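Local coordinates for 373aa long hypothetical citrate synthase (Sulfolobus tokodaii, PDB 1VGP), which is a hypothetical, largely helical protein of the citrate synthase family that assembles as a dimer, at residues Phe81-Arg86 and Ala132-Gly137; Leu223-Glu228 and Asn236-Asn241; Ile266-Ala271 and Thr284-Ala289; Gly280-Leu285 and Phe317-Phe322. All blocks are in the same frame, centred on the assembly; numbering follows the deposited sequence.

Interaction 1 (Phe81-Arg86 and Ala132-Gly137); sequences FLREVR and ARLRKG
The carbonyl O of Leu134 takes a 3.0 Å hydrogen bond from Gly137 N, closing the last turn of the helix from which the Leu134 side chain reaches out to Leu82 and Arg83. Leu134 carries its side of the contact alone. Its CD2 methyl comes to 3.7 Å from Leu82 CB and lies equally close, 3.7 Å, to the backbone N of Arg83, touching the flank of the last helical turn. From Leu134 CG to Arg83 CB is 3.9 Å, and the CA atoms of Arg83 and Leu134 are 6.1 Å apart, the closest pair between the two backbones. Leu82 offers only its CB here: with CG anti to the carbonyl carbon (chi1 -69°), its isobutyl end turns from Leu134 and packs on Ile94 of helix 91-105. Leu134 CD1 approaches the Arg83 guanidinium obliquely. Both segments are helix ends, and that of 132-137 is a Schellman motif, with Gly137 at positive phi as its C-prime residue. The chain leaving this turn supplies Asp139, which forms a salt bridge with Arg83 NH1 and thus spans the same two helix ends by charge. No hydrogen bond links the two segments themselves. On helix 76-84, Phe81 packs against Leu101 of the second subunit, which places the contact beside the dimer interface.

Interaction 2 (Leu223-Glu228 and Asn236-Asn241); sequences LKMFKE and NDYILN
The Tyr238 ring meets Glu228 at its edge, where Glu228 OE2 lies in the ring plane, while Met225 CG approaches obliquely beside CE2, 3.5 Å from that atom. Tyr238 OH donates to Glu228 OE2 over 2.6 Å. The carboxylate stands almost upright to the ring, the two planes 80° apart, and the hydroxyl reaches OE2 from above the carboxylate plane. The other oxygen is also engaged: Lys224 NZ, one turn earlier on the same helix, forms a salt bridge to Glu228 OE1 at 2.7 Å, again from above the plane. With both oxygens held, the carboxylate's rotation is restricted, and the nearby ammonium would probably favour its charged form. Glu228 CG sits between the backbone N and the carbonyl carbon (chi1 59°), and the extended chain beyond it carries the carboxylate across the end of the tyrosine. Met225 adds a Met-aromatic contact, its SD 5.4 Å from the centroid of the Tyr238 ring and 70° off the ring normal, an oblique approach. Tyr238 thus spans the distance between the two segments, whose nearest CA atoms, those of Glu228 and Tyr238, are 9.2 Å apart. Helices 221-228 and 235-244 follow each other through a short loop, whose Ile229 touches Tyr238; Phe226 and Ile239 pack both helices onto helix 281-300.

Interaction 3 (Ile266-Ala271 and Thr284-Ala289); sequences ILKQYA and TLYQIA
Apolar contact comes first: the Tyr286 ring crosses to helix 262-278 and sets its CE2 atom 4.0 Å from Ala271 CB, in an oblique approach. The small methyl lets the aromatic ring come close to the backbone, and Tyr286 CD2 is 4.1 Å from the carbonyl C of Ala271. Tyr286 gets there with CG anti to its own backbone N (chi1 -179°), which carries the ring out from helix 281-300. A second group of contacts joins the phenol end to the aliphatic part of Lys268. The fully extended lysine chain crosses the tyrosine at about a right angle, with Lys268 CE 3.6 Å and Lys268 CG 3.9 Å from Tyr286 OH. No hydrogen bond crosses between the two segments. Helix 309-319 packs on the same side chains of helix 262-278, Phe312 touching Lys268 and Val316 touching Ala271. The two helices are consecutive, joined by a tight turn into a helical hairpin that probably belongs to the small domain of the citrate synthase fold. The polar ends of the two side chains find their partners farther along helix 281-300: Tyr286 OH bonds to Glu290 OE1, and Lys268 NZ forms a salt bridge with Glu293 OE1. The direct contact is therefore made by carbon surfaces and a phenol oxygen already engaged on its own helix, while Lys268 supplies the charged tie between the two helices.

Interaction 4 (Gly280-Leu285 and Phe317-Phe322); sequences GEIYTL and FYSLGF
Ile282 puts its CD1 methyl into the angle between Tyr318 and Ser319, against CD1 of the Tyr318 ring at 3.3 Å and beside the Ser319 hydroxyl. The methyl meets the ring obliquely, and the two side chains run alongside each other with their ends pointing opposite ways. Ile282 CG1 stands anti to the backbone N (chi1 178°), which sends the CG1 branch toward helix 309-319. Leu285, one turn on, crosses the tyrosine at about a right angle and brings its own CD1 to 3.9 Å from Tyr318 CE1, so the two methyls approach the CD1-CE1 flank of the ring obliquely, from opposite sides of its plane. No hydrogen bond joins the segments; the polar ends bind other partners, Ser319 OG the carbonyl O of Ile315 one turn earlier, and Tyr318 OH the NZ of Lys227 on helix 221-228. The contact pairs the start of one helix with the end of another. Helix 309-319 finishes in a Schellman motif, Gly321 having positive phi, with Gly321 N to Tyr318 O at 2.9 Å and Phe322 N to Phe317 O at 3.1 Å. At the other side Gly280 occupies the N-cap of helix 281-300. Within that first turn Thr284 OG1 donates to Glu281 O at 2.6 Å, from above the carbonyl plane, and Leu285 N reaches the same oxygen from the same face at 3.1 Å.

How the interactions relate
From the N terminus, interaction 1 comes first, closing a loop of 45 mostly helical residues between the ends of helices 76-84 and 113-135. Interaction 2 closes a short connection between helices 221-228 and 235-244. Interaction 3 then closes the hairpin of helices 262-278 and 281-300, and interaction 4 brings the start of the latter to the end of helix 309-319. The four follow in series; only interactions 3 and 4 overlap, sharing Thr284 and Leu285. Segment 223-228 touches both, as Phe226 packs on Ala289 and Leu223 on Tyr318, so these three form one helical cluster. Interaction 1 stands apart, its centre 24 to 34 Å from the others.

Interaction 1 (Phe81-Arg86 and Ala132-Gly137)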
# COMPACT_ATOMS: atom_id res chain seq x y z
N PHE A 81 -9.54 -14.53 12.84
CA PHE A 81 -8.97 -14.55 11.50
C PHE A 81 -7.81 -15.54 11.43
O PHE A 81 -7.73 -16.35 10.50
CB PHE A 81 -8.47 -13.15 11.13
CG PHE A 81 -7.55 -13.13 9.94
CD1 PHE A 81 -7.99 -13.56 8.69
CD2 PHE A 81 -6.24 -12.67 10.07
CE1 PHE A 81 -7.14 -13.53 7.58
CE2 PHE A 81 -5.39 -12.63 8.98
CZ PHE A 81 -5.84 -13.07 7.73
N LEU A 82 -6.91 -15.46 12.40
CA LEU A 82 -5.66 -16.20 12.33
C LEU A 82 -5.93 -17.71 12.35
O LEU A 82 -5.44 -18.45 11.48
CB LEU A 82 -4.73 -15.81 13.47
CG LEU A 82 -4.17 -14.39 13.38
CD1 LEU A 82 -3.27 -14.10 14.57
CD2 LEU A 82 -3.38 -14.22 12.09
N ARG A 83 -6.72 -18.16 13.31
CA ARG A 83 -6.96 -19.59 13.44
C ARG A 83 -7.95 -20.13 12.42
O ARG A 83 -7.99 -21.33 12.16
CB ARG A 83 -7.42 -19.97 14.86
CG ARG A 83 -8.14 -18.90 15.63
CD ARG A 83 -8.85 -19.53 16.82
NE ARG A 83 -8.39 -19.03 18.11
CZ ARG A 83 -7.64 -19.72 18.96
NH1 ARG A 83 -7.12 -20.89 18.61
NH2 ARG A 83 -7.41 -19.25 20.18
N GLU A 84 -8.75 -19.24 11.83
CA GLU A 84 -9.72 -19.66 10.84
C GLU A 84 -9.13 -19.72 9.44
O GLU A 84 -9.64 -20.43 8.58
CB GLU A 84 -10.93 -18.73 10.87
CG GLU A 84 -12.03 -19.16 11.83
CD GLU A 84 -13.41 -18.73 11.37
OE1 GLU A 84 -13.77 -19.00 10.19
OE2 GLU A 84 -14.15 -18.12 12.19
N VAL A 85 -8.05 -18.98 9.22
CA VAL A 85 -7.52 -18.76 7.88
C VAL A 85 -6.79 -19.96 7.27
O VAL A 85 -6.22 -20.80 7.98
CB VAL A 85 -6.57 -17.52 7.87
CG1 VAL A 85 -5.24 -17.86 8.55
CG2 VAL A 85 -6.36 -17.05 6.44
N ARG A 86 -6.82 -20.05 5.95
CA ARG A 86 -5.91 -20.90 5.19
C ARG A 86 -4.56 -20.96 5.89
O ARG A 86 -3.97 -19.93 6.21
CB ARG A 86 -5.75 -20.32 3.78
CG ARG A 86 -4.95 -21.17 2.83
CD ARG A 86 -4.88 -20.50 1.47
NE ARG A 86 -4.73 -21.46 0.38
CZ ARG A 86 -5.48 -21.46 -0.72
NH1 ARG A 86 -5.24 -22.33 -1.69
NH2 ARG A 86 -6.46 -20.57 -0.86
N ALA A 132 2.44 -18.64 13.50
CA ALA A 132 3.42 -19.71 13.41
C ALA A 132 2.99 -20.94 14.22
O ALA A 132 3.16 -22.08 13.77
CB ALA A 132 4.78 -19.21 13.89
N ARG A 133 2.43 -20.70 15.41
CA ARG A 133 1.91 -21.78 16.24
C ARG A 133 0.69 -22.42 15.59
O ARG A 133 0.65 -23.63 15.35
CB ARG A 133 1.52 -21.25 17.61
CG ARG A 133 2.58 -20.39 18.28
CD ARG A 133 3.46 -21.22 19.19
NE ARG A 133 2.68 -22.06 20.08
CZ ARG A 133 3.20 -22.86 21.00
NH1 ARG A 133 4.51 -22.87 21.21
NH2 ARG A 133 2.41 -23.66 21.71
N LEU A 134 -0.31 -21.59 15.32
CA LEU A 134 -1.53 -22.04 14.65
C LEU A 134 -1.21 -22.85 13.39
O LEU A 134 -1.84 -23.85 13.11
CB LEU A 134 -2.39 -20.84 14.29
CG LEU A 134 -3.52 -20.45 15.24
CD1 LEU A 134 -3.23 -20.95 16.64
CD2 LEU A 134 -3.67 -18.93 15.22
N ARG A 135 -0.23 -22.38 12.64
CA ARG A 135 0.14 -23.04 11.40
C ARG A 135 0.68 -24.43 11.71
O ARG A 135 0.40 -25.39 11.00
CB ARG A 135 1.18 -22.21 10.66
CG ARG A 135 1.72 -22.84 9.41
CD ARG A 135 3.11 -22.33 9.13
NE ARG A 135 3.15 -21.61 7.86
CZ ARG A 135 4.24 -21.46 7.12
NH1 ARG A 135 4.14 -20.92 5.91
NH2 ARG A 135 5.43 -21.84 7.58
N LYS A 136 1.47 -24.53 12.78
CA LYS A 136 2.05 -25.80 13.19
C LYS A 136 1.08 -26.62 14.04
O LYS A 136 1.48 -27.62 14.64
CB LYS A 136 3.34 -25.57 13.99
CG LYS A 136 4.61 -25.61 13.15
CD LYS A 136 5.86 -25.71 14.01
CE LYS A 136 6.34 -24.34 14.48
NZ LYS A 136 7.43 -24.45 15.49
N GLY A 137 -0.18 -26.20 14.10
CA GLY A 137 -1.18 -26.98 14.79
C GLY A 137 -1.15 -26.84 16.30
O GLY A 137 -1.85 -27.56 17.01

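Interaction 2 (Leu223-Glu228 and Asn236-Asn241)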
# COMPACT_ATOMS: atom_id res chain seq x y z
N LEU A 223 20.48 -19.31 3.43
CA LEU A 223 20.25 -20.53 4.20
C LEU A 223 20.12 -21.72 3.25
O LEU A 223 20.65 -22.80 3.52
CB LEU A 223 18.97 -20.41 5.03
CG LEU A 223 18.94 -21.03 6.43
CD1 LEU A 223 17.53 -21.53 6.70
CD2 LEU A 223 19.94 -22.16 6.56
N LYS A 224 19.40 -21.50 2.15
CA LYS A 224 19.19 -22.53 1.14
C LYS A 224 20.52 -22.95 0.54
O LYS A 224 20.79 -24.15 0.36
CB LYS A 224 18.27 -21.99 0.03
CG LYS A 224 18.03 -22.97 -1.11
CD LYS A 224 17.55 -22.27 -2.39
CE LYS A 224 18.06 -22.97 -3.67
NZ LYS A 224 19.46 -22.56 -4.06
N MET A 225 21.36 -21.97 0.23
CA MET A 225 22.68 -22.24 -0.30
C MET A 225 23.53 -23.07 0.66
O MET A 225 24.13 -24.07 0.26
CB MET A 225 23.39 -20.93 -0.63
CG MET A 225 24.78 -21.11 -1.19
SD MET A 225 25.66 -19.55 -1.31
CE MET A 225 26.14 -19.32 0.37
N PHE A 226 23.59 -22.66 1.92
CA PHE A 226 24.33 -23.44 2.91
C PHE A 226 23.80 -24.87 2.95
O PHE A 226 24.56 -25.82 3.14
CB PHE A 226 24.20 -22.83 4.31
CG PHE A 226 24.66 -21.41 4.41
CD1 PHE A 226 25.72 -20.95 3.64
CD2 PHE A 226 24.03 -20.52 5.28
CE1 PHE A 226 26.15 -19.63 3.74
CE2 PHE A 226 24.45 -19.20 5.38
CZ PHE A 226 25.51 -18.75 4.61
N LYS A 227 22.49 -25.02 2.78
CA LYS A 227 21.88 -26.33 2.84
C LYS A 227 22.34 -27.22 1.69
O LYS A 227 22.74 -28.36 1.91
CB LYS A 227 20.35 -26.21 2.85
CG LYS A 227 19.74 -26.04 4.25
CD LYS A 227 18.32 -25.48 4.20
CE LYS A 227 17.66 -25.48 5.58
NZ LYS A 227 17.92 -26.76 6.32
N GLU A 228 22.30 -26.69 0.46
CA GLU A 228 22.63 -27.53 -0.68
C GLU A 228 24.12 -27.80 -0.85
O GLU A 228 24.50 -28.86 -1.34
CB GLU A 228 22.02 -26.96 -1.97
CG GLU A 228 22.43 -25.57 -2.36
CD GLU A 228 21.61 -25.05 -3.53
OE1 GLU A 228 20.36 -25.03 -3.42
OE2 GLU A 228 22.20 -24.67 -4.57
N ASN A 236 33.94 -24.91 -1.77
CA ASN A 236 34.76 -24.26 -2.79
C ASN A 236 34.42 -24.64 -4.24
O ASN A 236 34.48 -23.77 -5.11
CB ASN A 236 36.24 -24.50 -2.52
CG ASN A 236 36.79 -23.57 -1.45
OD1 ASN A 236 36.03 -22.85 -0.80
ND2 ASN A 236 38.10 -23.58 -1.27
N ASP A 237 34.08 -25.90 -4.53
CA ASP A 237 33.68 -26.23 -5.90
C ASP A 237 32.34 -25.58 -6.19
O ASP A 237 32.11 -25.09 -7.29
CB ASP A 237 33.55 -27.74 -6.12
CG ASP A 237 34.88 -28.48 -6.07
OD1 ASP A 237 35.87 -27.98 -6.64
OD2 ASP A 237 34.92 -29.57 -5.46
N TYR A 238 31.47 -25.59 -5.19
CA TYR A 238 30.14 -25.03 -5.34
C TYR A 238 30.24 -23.55 -5.73
O TYR A 238 29.69 -23.14 -6.75
CB TYR A 238 29.35 -25.18 -4.03
CG TYR A 238 27.96 -24.59 -4.04
CD1 TYR A 238 26.85 -25.38 -4.32
CD2 TYR A 238 27.75 -23.23 -3.77
CE1 TYR A 238 25.56 -24.84 -4.34
CE2 TYR A 238 26.47 -22.68 -3.79
CZ TYR A 238 25.38 -23.49 -4.08
OH TYR A 238 24.11 -22.93 -4.11
N ILE A 239 30.95 -22.77 -4.93
CA ILE A 239 31.01 -21.33 -5.13
C ILE A 239 31.77 -20.99 -6.40
O ILE A 239 31.37 -20.11 -7.16
CB ILE A 239 31.68 -20.63 -3.92
CG1 ILE A 239 30.61 -20.25 -2.90
CG2 ILE A 239 32.40 -19.37 -4.36
CD1 ILE A 239 30.38 -21.30 -1.86
N LEU A 240 32.88 -21.69 -6.62
CA LEU A 240 33.69 -21.43 -7.80
C LEU A 240 32.92 -21.81 -9.05
O LEU A 240 33.02 -21.16 -10.09
CB LEU A 240 35.01 -22.20 -7.72
CG LEU A 240 36.27 -21.35 -7.44
CD1 LEU A 240 35.90 -20.01 -6.78
CD2 LEU A 240 37.21 -22.13 -6.56
N ASN A 241 32.10 -22.86 -8.95
CA ASN A 241 31.24 -23.20 -10.05
C ASN A 241 30.24 -22.08 -10.32
O ASN A 241 29.94 -21.75 -11.46
CB ASN A 241 30.49 -24.49 -9.77
CG ASN A 241 29.67 -24.94 -10.97
OD1 ASN A 241 28.44 -24.90 -10.95
ND2 ASN A 241 30.37 -25.35 -12.04

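Interaction 3 (Ile266-Ala271 and Thr284-Ala289)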
# COMPACT_ATOMS: atom_id res chain seq x y z
N ILE A 266 28.16 -7.37 13.03
CA ILE A 266 27.59 -7.48 14.36
C ILE A 266 26.83 -8.79 14.53
O ILE A 266 26.94 -9.45 15.55
CB ILE A 266 26.63 -6.31 14.65
CG1 ILE A 266 27.41 -4.99 14.63
CG2 ILE A 266 25.96 -6.51 15.99
CD1 ILE A 266 26.53 -3.76 14.78
N LEU A 267 26.05 -9.16 13.51
CA LEU A 267 25.19 -10.33 13.60
C LEU A 267 25.99 -11.63 13.56
O LEU A 267 25.55 -12.66 14.09
CB LEU A 267 24.16 -10.32 12.47
CG LEU A 267 22.96 -11.25 12.65
CD1 LEU A 267 22.28 -10.97 13.98
CD2 LEU A 267 21.98 -11.04 11.53
N LYS A 268 27.16 -11.60 12.93
CA LYS A 268 27.99 -12.79 12.80
C LYS A 268 28.32 -13.42 14.14
O LYS A 268 28.41 -14.64 14.26
CB LYS A 268 29.29 -12.47 12.07
CG LYS A 268 30.25 -13.64 12.00
CD LYS A 268 31.49 -13.31 11.19
CE LYS A 268 32.47 -14.47 11.22
NZ LYS A 268 33.71 -14.12 10.48
N GLN A 269 28.50 -12.59 15.16
CA GLN A 269 28.91 -13.11 16.46
C GLN A 269 27.80 -13.97 17.03
O GLN A 269 28.07 -14.98 17.69
CB GLN A 269 29.24 -11.95 17.41
CG GLN A 269 28.02 -11.12 17.83
CD GLN A 269 28.36 -9.98 18.79
OE1 GLN A 269 28.59 -10.20 19.99
NE2 GLN A 269 28.37 -8.75 18.26
N TYR A 270 26.55 -13.60 16.77
CA TYR A 270 25.39 -14.33 17.31
C TYR A 270 25.04 -15.56 16.48
O TYR A 270 24.58 -16.57 17.01
CB TYR A 270 24.17 -13.42 17.42
CG TYR A 270 24.35 -12.27 18.39
CD1 TYR A 270 24.65 -10.98 17.93
CD2 TYR A 270 24.30 -12.47 19.77
CE1 TYR A 270 24.90 -9.94 18.81
CE2 TYR A 270 24.55 -11.43 20.66
CZ TYR A 270 24.86 -10.18 20.18
OH TYR A 270 25.13 -9.15 21.06
N ALA A 271 25.26 -15.47 15.17
CA ALA A 271 25.11 -16.62 14.30
C ALA A 271 26.05 -17.71 14.83
O ALA A 271 25.64 -18.84 15.10
CB ALA A 271 25.48 -16.25 12.88
N THR A 284 26.84 -27.24 11.50
CA THR A 284 27.54 -27.54 10.26
C THR A 284 27.19 -26.51 9.19
O THR A 284 28.04 -26.11 8.41
CB THR A 284 27.23 -28.97 9.76
OG1 THR A 284 25.82 -29.20 9.79
CG2 THR A 284 27.92 -30.01 10.66
N LEU A 285 25.94 -26.05 9.18
CA LEU A 285 25.57 -24.92 8.33
C LEU A 285 26.48 -23.73 8.57
O LEU A 285 26.94 -23.07 7.63
CB LEU A 285 24.14 -24.49 8.59
CG LEU A 285 22.98 -25.37 8.13
CD1 LEU A 285 21.68 -24.71 8.58
CD2 LEU A 285 23.00 -25.54 6.62
N TYR A 286 26.72 -23.42 9.84
CA TYR A 286 27.53 -22.26 10.16
C TYR A 286 28.95 -22.48 9.64
O TYR A 286 29.58 -21.55 9.12
CB TYR A 286 27.56 -22.01 11.67
CG TYR A 286 28.38 -20.79 12.00
CD1 TYR A 286 29.66 -20.92 12.52
CD2 TYR A 286 27.93 -19.51 11.65
CE1 TYR A 286 30.48 -19.80 12.69
CE2 TYR A 286 28.74 -18.39 11.82
CZ TYR A 286 30.02 -18.55 12.33
OH TYR A 286 30.86 -17.47 12.45
N GLN A 287 29.45 -23.70 9.77
CA GLN A 287 30.76 -24.04 9.25
C GLN A 287 30.82 -23.85 7.74
O GLN A 287 31.82 -23.33 7.22
CB GLN A 287 31.14 -25.47 9.60
CG GLN A 287 31.04 -25.79 11.08
CD GLN A 287 31.78 -27.07 11.45
OE1 GLN A 287 32.96 -27.04 11.80
NE2 GLN A 287 31.09 -28.20 11.38
N ILE A 288 29.77 -24.27 7.04
CA ILE A 288 29.60 -23.99 5.61
C ILE A 288 29.79 -22.50 5.36
O ILE A 288 30.55 -22.09 4.49
CB ILE A 288 28.17 -24.34 5.10
CG1 ILE A 288 27.78 -25.78 5.46
CG2 ILE A 288 28.09 -24.11 3.59
CD1 ILE A 288 28.63 -26.81 4.82
N ALA A 289 29.07 -21.71 6.14
CA ALA A 289 28.96 -20.27 5.95
C ALA A 289 30.31 -19.56 6.10
O ALA A 289 30.63 -18.64 5.34
CB ALA A 289 27.94 -19.70 6.93

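Interaction 4 (Gly280-Leu285 and Phe317-Phe322)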
# COMPACT_ATOMS: atom_id res chain seq x y z
N GLY A 280 24.19 -28.86 16.05
CA GLY A 280 23.66 -29.91 15.19
C GLY A 280 23.95 -29.77 13.71
O GLY A 280 25.05 -29.43 13.28
N GLU A 281 22.93 -30.06 12.91
CA GLU A 281 22.98 -29.80 11.48
C GLU A 281 23.19 -28.30 11.30
O GLU A 281 23.66 -27.83 10.25
CB GLU A 281 21.66 -30.25 10.84
CG GLU A 281 21.58 -30.10 9.32
CD GLU A 281 22.50 -31.08 8.58
OE1 GLU A 281 22.42 -31.11 7.33
OE2 GLU A 281 23.28 -31.80 9.24
N ILE A 282 22.85 -27.54 12.33
CA ILE A 282 22.82 -26.09 12.23
C ILE A 282 24.20 -25.50 12.57
O ILE A 282 24.52 -24.39 12.17
CB ILE A 282 21.74 -25.52 13.17
CG1 ILE A 282 21.72 -24.01 13.12
CG2 ILE A 282 21.98 -26.01 14.58
CD1 ILE A 282 20.32 -23.46 13.31
N TYR A 283 25.01 -26.27 13.28
CA TYR A 283 26.40 -25.89 13.47
C TYR A 283 27.19 -26.17 12.21
O TYR A 283 28.12 -25.43 11.86
CB TYR A 283 27.02 -26.64 14.64
CG TYR A 283 28.47 -26.29 14.84
CD1 TYR A 283 29.48 -27.20 14.54
CD2 TYR A 283 28.83 -25.03 15.31
CE1 TYR A 283 30.82 -26.86 14.69
CE2 TYR A 283 30.18 -24.67 15.46
CZ TYR A 283 31.17 -25.59 15.15
OH TYR A 283 32.49 -25.24 15.29
N THR A 284 26.84 -27.24 11.50
CA THR A 284 27.54 -27.54 10.26
C THR A 284 27.19 -26.51 9.19
O THR A 284 28.04 -26.11 8.41
CB THR A 284 27.23 -28.97 9.76
OG1 THR A 284 25.82 -29.20 9.79
CG2 THR A 284 27.92 -30.01 10.66
N LEU A 285 25.94 -26.05 9.18
CA LEU A 285 25.57 -24.92 8.33
C LEU A 285 26.48 -23.73 8.57
O LEU A 285 26.94 -23.07 7.63
CB LEU A 285 24.14 -24.49 8.59
CG LEU A 285 22.98 -25.37 8.13
CD1 LEU A 285 21.68 -24.71 8.58
CD2 LEU A 285 23.00 -25.54 6.62
N PHE A 317 17.78 -16.48 12.34
CA PHE A 317 16.34 -16.70 12.32
C PHE A 317 16.04 -18.20 12.42
O PHE A 317 15.09 -18.62 13.10
CB PHE A 317 15.74 -16.12 11.04
CG PHE A 317 15.61 -14.61 11.04
CD1 PHE A 317 15.40 -13.91 12.22
CD2 PHE A 317 15.70 -13.90 9.84
CE1 PHE A 317 15.27 -12.51 12.22
CE2 PHE A 317 15.57 -12.51 9.83
CZ PHE A 317 15.36 -11.81 11.02
N TYR A 318 16.85 -19.00 11.74
CA TYR A 318 16.69 -20.44 11.74
C TYR A 318 16.97 -20.98 13.14
O TYR A 318 16.11 -21.62 13.74
CB TYR A 318 17.67 -21.04 10.72
CG TYR A 318 17.41 -22.48 10.34
CD1 TYR A 318 18.37 -23.47 10.59
CD2 TYR A 318 16.23 -22.87 9.69
CE1 TYR A 318 18.18 -24.79 10.21
CE2 TYR A 318 16.02 -24.19 9.30
CZ TYR A 318 17.00 -25.14 9.56
OH TYR A 318 16.83 -26.46 9.19
N SER A 319 18.15 -20.69 13.68
CA SER A 319 18.49 -21.12 15.03
C SER A 319 17.45 -20.70 16.05
O SER A 319 17.31 -21.36 17.08
CB SER A 319 19.84 -20.56 15.45
OG SER A 319 20.74 -20.59 14.38
N LEU A 320 16.75 -19.61 15.79
CA LEU A 320 15.85 -19.05 16.79
C LEU A 320 14.45 -19.67 16.69
O LEU A 320 13.54 -19.31 17.44
CB LEU A 320 15.77 -17.53 16.62
CG LEU A 320 16.98 -16.76 17.14
CD1 LEU A 320 16.81 -15.27 16.91
CD2 LEU A 320 17.15 -17.04 18.62
N GLY A 321 14.29 -20.61 15.76
CA GLY A 321 13.07 -21.39 15.73
C GLY A 321 12.04 -20.94 14.72
O GLY A 321 10.89 -21.39 14.75
N PHE A 322 12.42 -20.04 13.82
CA PHE A 322 11.51 -19.60 12.78
C PHE A 322 11.69 -20.44 11.54
O PHE A 322 12.78 -20.94 11.26
CB PHE A 322 11.75 -18.14 12.41
CG PHE A 322 11.38 -17.18 13.49
CD1 PHE A 322 12.35 -16.66 14.34
CD2 PHE A 322 10.06 -16.74 13.63
CE1 PHE A 322 12.02 -15.72 15.31
CE2 PHE A 322 9.72 -15.80 14.60
CZ PHE A 322 10.70 -15.29 15.45